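Local structure of BspA (BspA_V) (Streptococcus agalactiae serotype III, 5DZ8) at residues Ala5-Ala10 with Ile24-Thr29; Gly55-His60 with Asp74-Tyr79; Val92-Val97 with Trp153-His158. The protein is a cell wall-anchored adhesin of the antigen I/II family, of which this chain is the variable (V) domain, probably exposed for attachment. One frame throughout, in Å; residues are numbered along the deposited sequence.

Contact 1. Residues Ala5-Ala10 with Ile24-Thr29. With PEG (di(hydroxyethyl)ether), chain D.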
ATOM      1  N   ALA A   5     -28.253  -2.906  25.981  1.00 30.38           N
ATOM      2  CA  ALA A   5     -26.885  -3.332  25.838  1.00 28.69           C
ATOM      3  C   ALA A   5     -26.211  -2.694  24.593  1.00 31.37           C
ATOM      4  O   ALA A   5     -26.681  -2.843  23.443  1.00 30.40           O
ATOM      5  CB  ALA A   5     -26.854  -4.849  25.756  1.00 30.98           C
ATOM      6  N   PHE A   6     -25.124  -1.971  24.845  1.00 28.50           N
ATOM      7  CA  PHE A   6     -24.381  -1.254  23.828  1.00 29.57           C
ATOM      8  C   PHE A   6     -23.110  -2.040  23.549  1.00 29.29           C
ATOM      9  O   PHE A   6     -22.466  -2.453  24.465  1.00 28.01           O
ATOM     10  CB  PHE A   6     -24.014   0.177  24.275  1.00 28.33           C
ATOM     11  CG  PHE A   6     -22.809   0.764  23.562  1.00 27.07           C
ATOM     12  CD1 PHE A   6     -22.844   1.051  22.194  1.00 27.50           C
ATOM     13  CD2 PHE A   6     -21.636   1.004  24.242  1.00 28.45           C
ATOM     14  CE1 PHE A   6     -21.743   1.599  21.532  1.00 28.16           C
ATOM     15  CE2 PHE A   6     -20.516   1.573  23.598  1.00 30.23           C
ATOM     16  CZ  PHE A   6     -20.569   1.857  22.229  1.00 28.41           C
ATOM     17  N   ASP A   7     -22.753  -2.248  22.297  1.00 28.91           N
ATOM     18  CA  ASP A   7     -21.390  -2.666  22.011  1.00 32.34           C
ATOM     19  C   ASP A   7     -20.825  -2.030  20.785  1.00 28.23           C
ATOM     20  O   ASP A   7     -21.549  -1.479  19.958  1.00 24.34           O
ATOM     21  CB  ASP A   7     -21.237  -4.184  21.933  1.00 39.12           C
ATOM     22  CG  ASP A   7     -20.275  -4.747  23.057  1.00 55.96           C
ATOM     23  OD1 ASP A   7     -19.136  -4.146  23.355  1.00 52.45           O
ATOM     24  OD2 ASP A   7     -20.666  -5.801  23.627  1.00 49.07           O
ATOM     25  N   ILE A   8     -19.498  -2.078  20.697  1.00 27.77           N
ATOM     26  CA  ILE A   8     -18.821  -1.721  19.490  1.00 28.20           C
ATOM     27  C   ILE A   8     -17.780  -2.773  19.202  1.00 26.70           C
ATOM     28  O   ILE A   8     -17.198  -3.315  20.099  1.00 28.16           O
ATOM     29  CB  ILE A   8     -18.302  -0.255  19.495  1.00 29.21           C
ATOM     30  CG1 ILE A   8     -17.811   0.143  18.105  1.00 28.95           C
ATOM     31  CG2 ILE A   8     -17.164  -0.070  20.473  1.00 31.65           C
ATOM     32  CD1 ILE A   8     -17.466   1.634  17.992  1.00 28.94           C
ATOM     33  N   LYS A   9     -17.600  -3.067  17.923  1.00 28.74           N
ATOM     34  CA  LYS A   9     -16.691  -4.062  17.469  1.00 30.54           C
ATOM     35  C   LYS A   9     -16.105  -3.758  16.076  1.00 29.19           C
ATOM     36  O   LYS A   9     -16.547  -2.870  15.375  1.00 31.67           O
ATOM     37  CB  LYS A   9     -17.364  -5.443  17.508  1.00 33.78           C
ATOM     38  CG  LYS A   9     -18.477  -5.703  16.554  1.00 41.28           C
ATOM     39  CD  LYS A   9     -19.587  -6.550  17.262  1.00 53.66           C
ATOM     40  CE  LYS A   9     -20.991  -5.896  17.195  1.00 56.93           C
ATOM     41  NZ  LYS A   9     -21.107  -4.469  17.709  1.00 51.13           N
ATOM     42  N   ALA A  10     -15.109  -4.516  15.694  1.00 27.93           N
ATOM     43  CA  ALA A  10     -14.437  -4.318  14.419  1.00 32.18           C
ATOM     44  C   ALA A  10     -14.404  -5.632  13.694  1.00 33.12           C
ATOM     45  O   ALA A  10     -14.083  -6.681  14.274  1.00 33.21           O
ATOM     46  CB  ALA A  10     -13.025  -3.812  14.640  1.00 30.71           C
ATOM     47  N   ILE A  24     -13.798 -10.819  14.030  1.00 54.54           N
ATOM     48  CA  ILE A  24     -14.476  -9.914  14.943  1.00 51.00           C
ATOM     49  C   ILE A  24     -13.650  -9.666  16.200  1.00 48.25           C
ATOM     50  O   ILE A  24     -13.285 -10.599  16.874  1.00 53.20           O
ATOM     51  CB  ILE A  24     -15.851 -10.493  15.315  1.00 54.87           C
ATOM     52  CG1 ILE A  24     -16.766 -10.444  14.085  1.00 59.47           C
ATOM     53  CG2 ILE A  24     -16.520  -9.709  16.442  1.00 63.15           C
ATOM     54  CD1 ILE A  24     -18.146 -11.061  14.298  1.00 59.24           C
HETATM   55  N   MSE A  25     -13.367  -8.404  16.505  1.00 53.30           N
HETATM   56  CA  MSE A  25     -12.715  -7.970  17.782  1.00 49.17           C
HETATM   57  C   MSE A  25     -13.699  -7.148  18.569  1.00 44.51           C
HETATM   58  O   MSE A  25     -14.215  -6.127  18.083  1.00 40.18           O
HETATM   59  CB  MSE A  25     -11.535  -7.126  17.400  1.00 62.13           C
HETATM   60  CG  MSE A  25     -10.304  -7.357  18.265  1.00 87.87           C
HETATM   61 SE   MSE A  25      -8.910  -6.452  17.216  1.00119.96          SE
HETATM   62  CE  MSE A  25      -8.850  -7.829  15.788  1.00 91.43           C
ATOM     63  N   THR A  26     -14.032  -7.582  19.770  1.00 44.04           N
ATOM     64  CA  THR A  26     -14.912  -6.771  20.596  1.00 44.38           C
ATOM     65  C   THR A  26     -14.047  -5.802  21.382  1.00 39.20           C
ATOM     66  O   THR A  26     -12.916  -6.075  21.741  1.00 46.74           O
ATOM     67  CB  THR A  26     -15.917  -7.601  21.409  1.00 47.52           C
ATOM     68  OG1 THR A  26     -16.709  -8.391  20.493  1.00 46.26           O
ATOM     69  CG2 THR A  26     -16.890  -6.663  22.219  1.00 47.20           C
ATOM     70  N   ALA A  27     -14.527  -4.594  21.462  1.00 36.96           N
ATOM     71  CA  ALA A  27     -13.823  -3.556  22.143  1.00 32.23           C
ATOM     72  C   ALA A  27     -14.185  -3.659  23.635  1.00 32.24           C
ATOM     73  O   ALA A  27     -15.282  -4.047  24.014  1.00 32.82           O
ATOM     74  CB  ALA A  27     -14.239  -2.220  21.597  1.00 32.16           C
ATOM     75  N   LYS A  28     -13.248  -3.274  24.461  1.00 30.54           N
ATOM     76  CA  LYS A  28     -13.536  -2.912  25.798  1.00 34.53           C
ATOM     77  C   LYS A  28     -14.418  -1.632  25.755  1.00 32.31           C
ATOM     78  O   LYS A  28     -14.090  -0.727  25.038  1.00 34.08           O
ATOM     79  CB  LYS A  28     -12.188  -2.740  26.513  1.00 39.46           C
ATOM     80  CG  LYS A  28     -12.317  -2.293  27.947  1.00 45.62           C
ATOM     81  CD  LYS A  28     -10.956  -2.224  28.623  1.00 50.49           C
ATOM     82  CE  LYS A  28     -11.160  -1.957  30.115  1.00 55.83           C
ATOM     83  NZ  LYS A  28      -9.932  -1.864  30.943  1.00 56.50           N
ATOM     84  N   THR A  29     -15.573  -1.627  26.419  1.00 30.79           N
ATOM     85  CA  THR A  29     -16.545  -0.512  26.391  1.00 30.41           C
ATOM     86  C   THR A  29     -17.124  -0.259  27.753  1.00 31.04           C
ATOM     87  O   THR A  29     -17.034  -1.111  28.625  1.00 32.77           O
ATOM     88  CB  THR A  29     -17.800  -0.724  25.498  1.00 29.71           C
ATOM     89  OG1 THR A  29     -18.492  -1.898  25.888  1.00 31.04           O
ATOM     90  CG2 THR A  29     -17.466  -0.800  24.007  1.00 33.23           C
TER
HETATM   91  C1  PEG D 502     -21.868  -1.405  27.208  1.00 42.71           C
HETATM   92  O1  PEG D 502     -20.621  -1.359  27.972  1.00 44.32           O
HETATM   93  C2  PEG D 502     -23.167  -1.387  28.057  1.00 48.29           C
HETATM   94  O2  PEG D 502     -24.394  -0.978  27.370  1.00 46.98           O
HETATM   95  C3  PEG D 502     -25.367  -0.284  28.174  1.00 56.61           C
HETATM   96  C4  PEG D 502     -25.973   0.977  27.504  1.00 61.41           C
HETATM   97  O4  PEG D 502     -25.073   2.075  27.180  1.00 51.10           O

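Contact 2. Residues Gly55-His60 with Asp74-Tyr79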
ATOM      1  N   GLY A  55     -11.742   6.044  22.021  1.00 24.35           N
ATOM      2  CA  GLY A  55     -12.780   6.909  21.547  1.00 25.77           C
ATOM      3  C   GLY A  55     -14.052   6.851  22.383  1.00 24.01           C
ATOM      4  O   GLY A  55     -14.080   6.239  23.398  1.00 24.83           O
ATOM      5  N   LYS A  56     -15.113   7.467  21.903  1.00 25.39           N
ATOM      6  CA  LYS A  56     -16.376   7.468  22.603  1.00 27.76           C
ATOM      7  C   LYS A  56     -17.508   7.678  21.647  1.00 28.21           C
ATOM      8  O   LYS A  56     -17.479   8.619  20.864  1.00 27.51           O
ATOM      9  CB  LYS A  56     -16.425   8.580  23.593  1.00 32.11           C
ATOM     10  CG  LYS A  56     -17.606   8.449  24.540  1.00 34.94           C
ATOM     11  CD  LYS A  56     -17.556   9.575  25.521  1.00 33.59           C
ATOM     12  CE  LYS A  56     -18.749   9.528  26.470  1.00 37.49           C
ATOM     13  NZ  LYS A  56     -19.999   9.624  25.707  1.00 47.86           N
ATOM     14  N   VAL A  57     -18.508   6.802  21.722  1.00 27.88           N
ATOM     15  CA  VAL A  57     -19.754   6.988  20.993  1.00 30.59           C
ATOM     16  C   VAL A  57     -20.635   7.854  21.849  1.00 31.18           C
ATOM     17  O   VAL A  57     -20.808   7.576  23.050  1.00 29.98           O
ATOM     18  CB  VAL A  57     -20.453   5.658  20.677  1.00 30.81           C
ATOM     19  CG1 VAL A  57     -21.704   5.878  19.838  1.00 31.61           C
ATOM     20  CG2 VAL A  57     -19.495   4.760  19.900  1.00 32.88           C
ATOM     21  N   ASN A  58     -21.150   8.928  21.237  1.00 33.04           N
ATOM     22  CA  ASN A  58     -22.077   9.827  21.928  1.00 32.53           C
ATOM     23  C   ASN A  58     -23.495   9.441  21.631  1.00 29.45           C
ATOM     24  O   ASN A  58     -24.026   9.672  20.533  1.00 31.76           O
ATOM     25  CB  ASN A  58     -21.756  11.274  21.609  1.00 34.77           C
ATOM     26  CG  ASN A  58     -20.302  11.596  21.896  1.00 37.05           C
ATOM     27  OD1 ASN A  58     -19.889  11.557  23.053  1.00 44.15           O
ATOM     28  ND2 ASN A  58     -19.498  11.857  20.832  1.00 38.54           N
ATOM     29  N   HIS A  59     -24.113   8.793  22.602  1.00 27.27           N
ATOM     30  CA  HIS A  59     -25.473   8.342  22.419  1.00 30.21           C
ATOM     31  C   HIS A  59     -26.342   8.631  23.644  1.00 32.60           C
ATOM     32  O   HIS A  59     -25.852   8.875  24.737  1.00 32.71           O
ATOM     33  CB  HIS A  59     -25.500   6.833  22.046  1.00 30.79           C
ATOM     34  CG  HIS A  59     -24.864   5.949  23.066  1.00 28.69           C
ATOM     35  ND1 HIS A  59     -24.099   4.872  22.719  1.00 32.16           N
ATOM     36  CD2 HIS A  59     -24.821   6.010  24.407  1.00 32.85           C
ATOM     37  CE1 HIS A  59     -23.630   4.285  23.796  1.00 35.36           C
ATOM     38  NE2 HIS A  59     -24.051   4.963  24.843  1.00 34.41           N
ATOM     39  N   HIS A  60     -27.643   8.587  23.449  1.00 34.16           N
ATOM     40  CA  HIS A  60     -28.570   8.708  24.572  1.00 37.69           C
ATOM     41  C   HIS A  60     -29.872   7.963  24.235  1.00 35.04           C
ATOM     42  O   HIS A  60     -30.182   7.710  23.070  1.00 35.33           O
ATOM     43  CB  HIS A  60     -28.812  10.162  24.965  1.00 33.97           C
ATOM     44  CG  HIS A  60     -29.630  10.931  23.988  1.00 38.34           C
ATOM     45  ND1 HIS A  60     -29.090  11.522  22.857  1.00 45.29           N
ATOM     46  CD2 HIS A  60     -30.955  11.227  23.972  1.00 44.12           C
ATOM     47  CE1 HIS A  60     -30.052  12.110  22.164  1.00 43.30           C
ATOM     48  NE2 HIS A  60     -31.194  11.938  22.819  1.00 50.84           N
ATOM     49  N   ASP A  74     -25.641   9.965  18.195  1.00 34.11           N
ATOM     50  CA  ASP A  74     -25.416  11.331  17.729  1.00 36.08           C
ATOM     51  C   ASP A  74     -24.143  11.448  16.929  1.00 33.85           C
ATOM     52  O   ASP A  74     -24.189  11.892  15.775  1.00 36.00           O
ATOM     53  CB  ASP A  74     -25.434  12.304  18.895  1.00 38.07           C
ATOM     54  CG  ASP A  74     -26.789  12.315  19.604  1.00 48.55           C
ATOM     55  OD1 ASP A  74     -27.829  12.452  18.897  1.00 47.45           O
ATOM     56  OD2 ASP A  74     -26.825  12.110  20.854  1.00 61.94           O
ATOM     57  N   SER A  75     -23.041  10.968  17.499  1.00 30.30           N
ATOM     58  CA  SER A  75     -21.767  11.026  16.847  1.00 28.85           C
ATOM     59  C   SER A  75     -20.801  10.046  17.482  1.00 28.58           C
ATOM     60  O   SER A  75     -21.133   9.416  18.458  1.00 30.84           O
ATOM     61  CB  SER A  75     -21.247  12.444  17.006  1.00 28.98           C
ATOM     62  OG  SER A  75     -21.004  12.682  18.396  1.00 30.70           O
ATOM     63  N   VAL A  76     -19.583   9.983  16.955  1.00 29.65           N
ATOM     64  CA  VAL A  76     -18.544   9.191  17.545  1.00 30.05           C
ATOM     65  C   VAL A  76     -17.220   9.955  17.528  1.00 31.43           C
ATOM     66  O   VAL A  76     -16.867  10.541  16.515  1.00 30.08           O
ATOM     67  CB  VAL A  76     -18.387   7.834  16.855  1.00 29.13           C
ATOM     68  CG1 VAL A  76     -18.172   7.972  15.347  1.00 30.55           C
ATOM     69  CG2 VAL A  76     -17.247   7.057  17.496  1.00 27.50           C
ATOM     70  N   THR A  77     -16.520   9.958  18.672  1.00 27.14           N
ATOM     71  CA  THR A  77     -15.339  10.722  18.790  1.00 29.92           C
ATOM     72  C   THR A  77     -14.170   9.790  18.894  1.00 28.74           C
ATOM     73  O   THR A  77     -14.214   8.869  19.677  1.00 32.76           O
ATOM     74  CB  THR A  77     -15.403  11.636  20.027  1.00 33.43           C
ATOM     75  OG1 THR A  77     -16.466  12.562  19.836  1.00 33.40           O
ATOM     76  CG2 THR A  77     -14.105  12.434  20.158  1.00 33.61           C
ATOM     77  N   LEU A  78     -13.136  10.020  18.101  1.00 27.70           N
ATOM     78  CA  LEU A  78     -11.865   9.356  18.306  1.00 31.90           C
ATOM     79  C   LEU A  78     -10.896  10.248  19.102  1.00 32.62           C
ATOM     80  O   LEU A  78     -10.661  11.386  18.722  1.00 32.46           O
ATOM     81  CB  LEU A  78     -11.224   8.964  16.987  1.00 32.46           C
ATOM     82  CG  LEU A  78     -11.897   7.911  16.075  1.00 36.80           C
ATOM     83  CD1 LEU A  78     -12.294   6.603  16.772  1.00 36.63           C
ATOM     84  CD2 LEU A  78     -13.102   8.496  15.382  1.00 37.98           C
ATOM     85  N   TYR A  79     -10.307   9.683  20.152  1.00 30.19           N
ATOM     86  CA  TYR A  79      -9.377  10.386  21.012  1.00 30.32           C
ATOM     87  C   TYR A  79      -7.954  10.133  20.569  1.00 28.06           C
ATOM     88  O   TYR A  79      -7.307  11.031  20.041  1.00 30.24           O
ATOM     89  CB  TYR A  79      -9.546   9.962  22.472  1.00 29.27           C
ATOM     90  CG  TYR A  79     -10.891  10.286  23.126  1.00 33.55           C
ATOM     91  CD1 TYR A  79     -11.672  11.360  22.732  1.00 30.06           C
ATOM     92  CD2 TYR A  79     -11.333   9.535  24.219  1.00 37.94           C
ATOM     93  CE1 TYR A  79     -12.885  11.623  23.349  1.00 31.57           C
ATOM     94  CE2 TYR A  79     -12.525   9.812  24.862  1.00 41.23           C
ATOM     95  CZ  TYR A  79     -13.303  10.842  24.419  1.00 36.81           C
ATOM     96  OH  TYR A  79     -14.462  11.068  25.079  1.00 38.00           O
TER

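Contact 3. Residues Val92-Val97 with Trp153-His158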
ATOM      1  N   VAL A  92      11.867  -6.360   7.677  1.00112.71           N
ATOM      2  CA  VAL A  92      12.544  -5.040   7.909  1.00105.91           C
ATOM      3  C   VAL A  92      12.339  -4.023   6.761  1.00103.23           C
ATOM      4  O   VAL A  92      12.483  -2.799   6.973  1.00 89.78           O
ATOM      5  CB  VAL A  92      14.081  -5.202   8.247  1.00103.51           C
ATOM      6  CG1 VAL A  92      14.674  -3.922   8.862  1.00 98.71           C
ATOM      7  CG2 VAL A  92      14.353  -6.415   9.164  1.00 97.21           C
ATOM      8  N   ASN A  93      11.990  -4.532   5.570  1.00 90.81           N
ATOM      9  CA  ASN A  93      11.604  -3.707   4.412  1.00 85.90           C
ATOM     10  C   ASN A  93      10.085  -3.374   4.290  1.00 79.89           C
ATOM     11  O   ASN A  93       9.655  -2.699   3.339  1.00 68.50           O
ATOM     12  CB  ASN A  93      12.069  -4.424   3.145  1.00 90.26           C
ATOM     13  CG  ASN A  93      11.861  -3.597   1.885  1.00 99.15           C
ATOM     14  OD1 ASN A  93      11.869  -2.354   1.910  1.00 93.75           O
ATOM     15  ND2 ASN A  93      11.657  -4.289   0.772  1.00102.32           N
ATOM     16  N   GLN A  94       9.275  -3.872   5.223  1.00 69.97           N
ATOM     17  CA  GLN A  94       7.849  -3.607   5.218  1.00 67.38           C
ATOM     18  C   GLN A  94       7.526  -2.488   6.222  1.00 64.99           C
ATOM     19  O   GLN A  94       8.214  -2.305   7.229  1.00 66.05           O
ATOM     20  CB  GLN A  94       7.025  -4.879   5.477  1.00 74.08           C
ATOM     21  CG  GLN A  94       6.875  -5.853   4.284  1.00 80.79           C
ATOM     22  CD  GLN A  94       5.471  -6.506   4.196  1.00 83.26           C
ATOM     23  OE1 GLN A  94       4.699  -6.296   3.239  1.00 74.50           O
ATOM     24  NE2 GLN A  94       5.129  -7.274   5.219  1.00 84.08           N
ATOM     25  N   ASN A  95       6.496  -1.717   5.893  1.00 55.72           N
ATOM     26  CA  ASN A  95       6.017  -0.640   6.713  1.00 53.13           C
ATOM     27  C   ASN A  95       4.560  -0.818   6.987  1.00 48.19           C
ATOM     28  O   ASN A  95       3.896  -1.557   6.294  1.00 46.27           O
ATOM     29  CB  ASN A  95       6.260   0.692   6.052  1.00 53.94           C
ATOM     30  CG  ASN A  95       7.697   1.093   6.168  1.00 63.38           C
ATOM     31  OD1 ASN A  95       8.284   1.079   7.272  1.00 56.98           O
ATOM     32  ND2 ASN A  95       8.300   1.411   5.032  1.00 67.15           N
ATOM     33  N   ILE A  96       4.098  -0.152   8.038  1.00 43.08           N
ATOM     34  CA  ILE A  96       2.736  -0.249   8.493  1.00 41.28           C
ATOM     35  C   ILE A  96       2.050   1.058   8.198  1.00 38.66           C
ATOM     36  O   ILE A  96       2.639   2.114   8.325  1.00 40.26           O
ATOM     37  CB  ILE A  96       2.711  -0.541   9.987  1.00 45.29           C
ATOM     38  CG1 ILE A  96       3.485  -1.834  10.252  1.00 50.73           C
ATOM     39  CG2 ILE A  96       1.276  -0.674  10.488  1.00 46.09           C
ATOM     40  CD1 ILE A  96       4.101  -1.916  11.634  1.00 58.73           C
ATOM     41  N   VAL A  97       0.812   0.982   7.769  1.00 40.10           N
ATOM     42  CA  VAL A  97      -0.019   2.161   7.642  1.00 40.23           C
ATOM     43  C   VAL A  97      -1.327   1.923   8.393  1.00 38.20           C
ATOM     44  O   VAL A  97      -2.013   0.962   8.134  1.00 41.89           O
ATOM     45  CB  VAL A  97      -0.318   2.506   6.175  1.00 43.34           C
ATOM     46  CG1 VAL A  97      -1.078   3.834   6.105  1.00 44.62           C
ATOM     47  CG2 VAL A  97       0.980   2.615   5.385  1.00 47.12           C
ATOM     48  N   TRP A 153       0.105  -3.690   5.884  1.00 43.05           N
ATOM     49  CA  TRP A 153       1.552  -3.904   5.665  1.00 48.05           C
ATOM     50  C   TRP A 153       1.927  -3.479   4.231  1.00 45.82           C
ATOM     51  O   TRP A 153       1.327  -3.959   3.275  1.00 51.88           O
ATOM     52  CB  TRP A 153       1.947  -5.386   5.882  1.00 48.66           C
ATOM     53  CG  TRP A 153       2.198  -5.763   7.313  1.00 57.26           C
ATOM     54  CD1 TRP A 153       1.384  -6.515   8.125  1.00 62.31           C
ATOM     55  CD2 TRP A 153       3.332  -5.383   8.128  1.00 56.20           C
ATOM     56  NE1 TRP A 153       1.949  -6.624   9.384  1.00 58.16           N
ATOM     57  CE2 TRP A 153       3.141  -5.945   9.403  1.00 55.76           C
ATOM     58  CE3 TRP A 153       4.474  -4.619   7.896  1.00 62.35           C
ATOM     59  CZ2 TRP A 153       4.061  -5.791  10.426  1.00 56.95           C
ATOM     60  CZ3 TRP A 153       5.390  -4.455   8.921  1.00 62.85           C
ATOM     61  CH2 TRP A 153       5.175  -5.038  10.170  1.00 63.48           C
ATOM     62  N   VAL A 154       2.895  -2.585   4.085  1.00 43.12           N
ATOM     63  CA  VAL A 154       3.341  -2.089   2.779  1.00 46.40           C
ATOM     64  C   VAL A 154       4.774  -2.512   2.509  1.00 46.47           C
ATOM     65  O   VAL A 154       5.644  -2.268   3.313  1.00 47.33           O
ATOM     66  CB  VAL A 154       3.249  -0.564   2.725  1.00 51.19           C
ATOM     67  CG1 VAL A 154       3.731  -0.037   1.379  1.00 51.80           C
ATOM     68  CG2 VAL A 154       1.803  -0.155   2.986  1.00 55.64           C
ATOM     69  N   HIS A 155       5.005  -3.151   1.373  1.00 49.28           N
ATOM     70  CA  HIS A 155       6.344  -3.542   0.898  1.00 54.71           C
ATOM     71  C   HIS A 155       6.621  -2.831  -0.443  1.00 55.11           C
ATOM     72  O   HIS A 155       6.080  -3.221  -1.483  1.00 51.95           O
ATOM     73  CB  HIS A 155       6.381  -5.040   0.691  1.00 55.33           C
ATOM     74  CG  HIS A 155       7.717  -5.576   0.294  1.00 68.28           C
ATOM     75  ND1 HIS A 155       8.356  -6.560   1.017  1.00 77.09           N
ATOM     76  CD2 HIS A 155       8.515  -5.306  -0.762  1.00 71.65           C
ATOM     77  CE1 HIS A 155       9.496  -6.867   0.429  1.00 73.61           C
ATOM     78  NE2 HIS A 155       9.619  -6.115  -0.647  1.00 73.72           N
ATOM     79  N   ASP A 156       7.483  -1.820  -0.387  1.00 59.79           N
ATOM     80  CA  ASP A 156       7.755  -0.910  -1.476  1.00 57.92           C
ATOM     81  C   ASP A 156       9.169  -1.152  -1.988  1.00 65.84           C
ATOM     82  O   ASP A 156      10.118  -0.674  -1.356  1.00 70.06           O
ATOM     83  CB  ASP A 156       7.654   0.525  -0.991  1.00 54.13           C
ATOM     84  CG  ASP A 156       6.204   1.043  -0.907  1.00 69.41           C
ATOM     85  OD1 ASP A 156       5.253   0.418  -1.438  1.00 74.72           O
ATOM     86  OD2 ASP A 156       6.004   2.114  -0.284  1.00 77.67           O
ATOM     87  N   THR A 157       9.308  -1.908  -3.093  1.00 60.85           N
ATOM     88  CA  THR A 157      10.581  -1.998  -3.842  1.00 57.10           C
ATOM     89  C   THR A 157      10.665  -0.856  -4.895  1.00 56.92           C
ATOM     90  O   THR A 157      10.212  -1.006  -6.028  1.00 55.62           O
ATOM     91  CB  THR A 157      10.747  -3.373  -4.516  1.00 62.91           C
ATOM     92  OG1 THR A 157      10.586  -4.426  -3.555  1.00 59.39           O
ATOM     93  CG2 THR A 157      12.136  -3.512  -5.158  1.00 69.91           C
ATOM     94  N   HIS A 158      11.204   0.298  -4.499  1.00 54.44           N
ATOM     95  CA  HIS A 158      11.360   1.468  -5.369  1.00 50.01           C
ATOM     96  C   HIS A 158      12.767   1.528  -5.974  1.00 58.68           C
ATOM     97  O   HIS A 158      13.756   1.620  -5.252  1.00 69.22           O
ATOM     98  CB  HIS A 158      11.026   2.728  -4.599  1.00 52.80           C
ATOM     99  CG  HIS A 158       9.562   2.881  -4.377  1.00 59.96           C
ATOM    100  ND1 HIS A 158       8.923   4.098  -4.425  1.00 58.56           N
ATOM    101  CD2 HIS A 158       8.591   1.947  -4.208  1.00 56.31           C
ATOM    102  CE1 HIS A 158       7.625   3.914  -4.262  1.00 58.75           C
ATOM    103  NE2 HIS A 158       7.399   2.615  -4.134  1.00 50.66           N
TER

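Contact 1. Residues Ala5-Ala10 with Ile24-Thr29
Strands 4-12 and 25-29 pair antiparallel at one margin of the six-stranded sheet of this V domain, and A10 with M25 is their hydrogen-bonded pair. A10 N reaches M25 O at 3.0 Å, and the selenomethionine's N returns a bond of 2.9 Å to A10 O. K9 and T26 form the neighbouring non-hydrogen-bonded pair, where K9 CB packs against M25 O. One step further, A27 N still holds I8 O at 3.3 Å, and beyond that the strands part.

Side chains take over from there. CG2 of I8 touches A27 CB at 3.8 Å and T29 CG2 at 3.6 Å, while F35 and F37 of strand 34-42 carry the apolar packing onward. Strand 4-12 is outermost only within its own chain: a strand of the second subunit pairs antiparallel with its other edge, continuing the sheet across the interface, and K9 NZ bonds L162 O and S164 OG of that subunit.

T29 turns its two branches to different tasks. With OG1 between backbone N and carbonyl carbon (chi1 57°), CG2 goes to I8 and to CE2 of F6, while T29 OG1 and O1 of the di(hydroxyethyl)ether share a hydrogen bond of 3.0 Å. That molecule, probably from the crystallisation liquor, also takes a 2.8 Å bond at its O2 from F6 N.

Contact 2. Residues Gly55-His60 with Asp74-Tyr79
N58 O is gripped twice by the opposite strand: D74 N bonds it at 2.9 Å, and S75 N adds a weak bond. Two residues, D74 and S75, thus stand against the single N58, a classic beta bulge in the hairpin of strands 47-63 and 69-85. The N58 amide spans two hydroxyls, its ND2 donating to S75 OG at 3.0 Å, tilted from the amide plane, and to T77 OG1 at 3.3 Å, within it. The N58 CG lies beside the backbone N (chi1 -54°), which brings ND2 to both hydroxyls. At the bulge end, H60 ND1 meets the syn lone pair of D74 OD2 at 3.1 Å, with ring and carboxylate nearly coplanar. At the other end Y79 lays one ring face over G55 CA, and its side chain runs alongside that of K56, Y79 OH 3.5 Å from K56 CD. K56 NZ bonds N58 OD1 and also D32 O. V57 CG2 and V76 CG2 meet at 4.0 Å on the other side of the sheet, where F35 packs on both valines. The hairpin lies mid-sheet, between strand 34-42, whose F35 is bonded to G55, with G33 just before it bonded to V57, and strand 119-135, whose T126 bonds T77 OG1.

Contact 3. Residues Val92-Val97 with Trp153-His158
I96 CG1 sits over one face of the W153 indole, 3.6 Å from the centroid of the six-membered ring and 17° off its normal, a CH-pi contact, and Q94 C lies in plane at the indole edge. CD1 of I96 follows CG1 to CH2 of the ring, and the two side chains run side by side. Q94 closes on the same indole differently: its CB lies 3.5 Å from W153 CE3, and its chain bends at chi2 (-142°) and the amide ends nearly parallel to the indole, the planes 12° apart, NE2 near W153 CB and CE3. These residues belong to the antiparallel pairing of strands 94-101 and 144-167 in a three-stranded sheet, with I96 and W153 a non-hydrogen-bonded pair.

Next along, H155 has N93 ND2 over one ring face, offset toward the rim, and T157 OG1 at its edge, in plane. Q94 OE1 lies 3.3 Å from H155 CB while its NE2 is near W153, which puts the amide between the two residues. Both aromatic residues also face the second subunit: H155 meets W153 of that chain, W153 packs on its H155, and a strand of the second subunit pairs with W153-H155.

N95 and V154 tie the backbones together as the hydrogen-bonded pair, N95 N to V154 O at 2.8 Å and V154 N to N95 O at 2.6 Å. On the sheet face of N95 and V154, V97 CG2 touches V154 CG2 at 3.8 Å.

How the contacts relate
Along the chain the three contacts come in series. Contacts 1 and 2 share the six-stranded antiparallel sheet, their centres 13 Å apart, and touch directly: F6 CG lies 3.6 Å from H59 CE1, and F6 CZ 3.9 Å from V57 CG2. Contact 3 belongs to the separate three-stranded sheet, on the opposite side of the chain's centre, about 30 Å from contact 1 and 33 Å from contact 2, centre to centre. Strand 69-85 of contact 2 is followed in sequence by strand 94-101 of contact 3. All three meet the second subunit, and contacts 1 and 3 extend their sheets into it, so at least two well-separated regions of sheet pairing join the two subunits in this crystal.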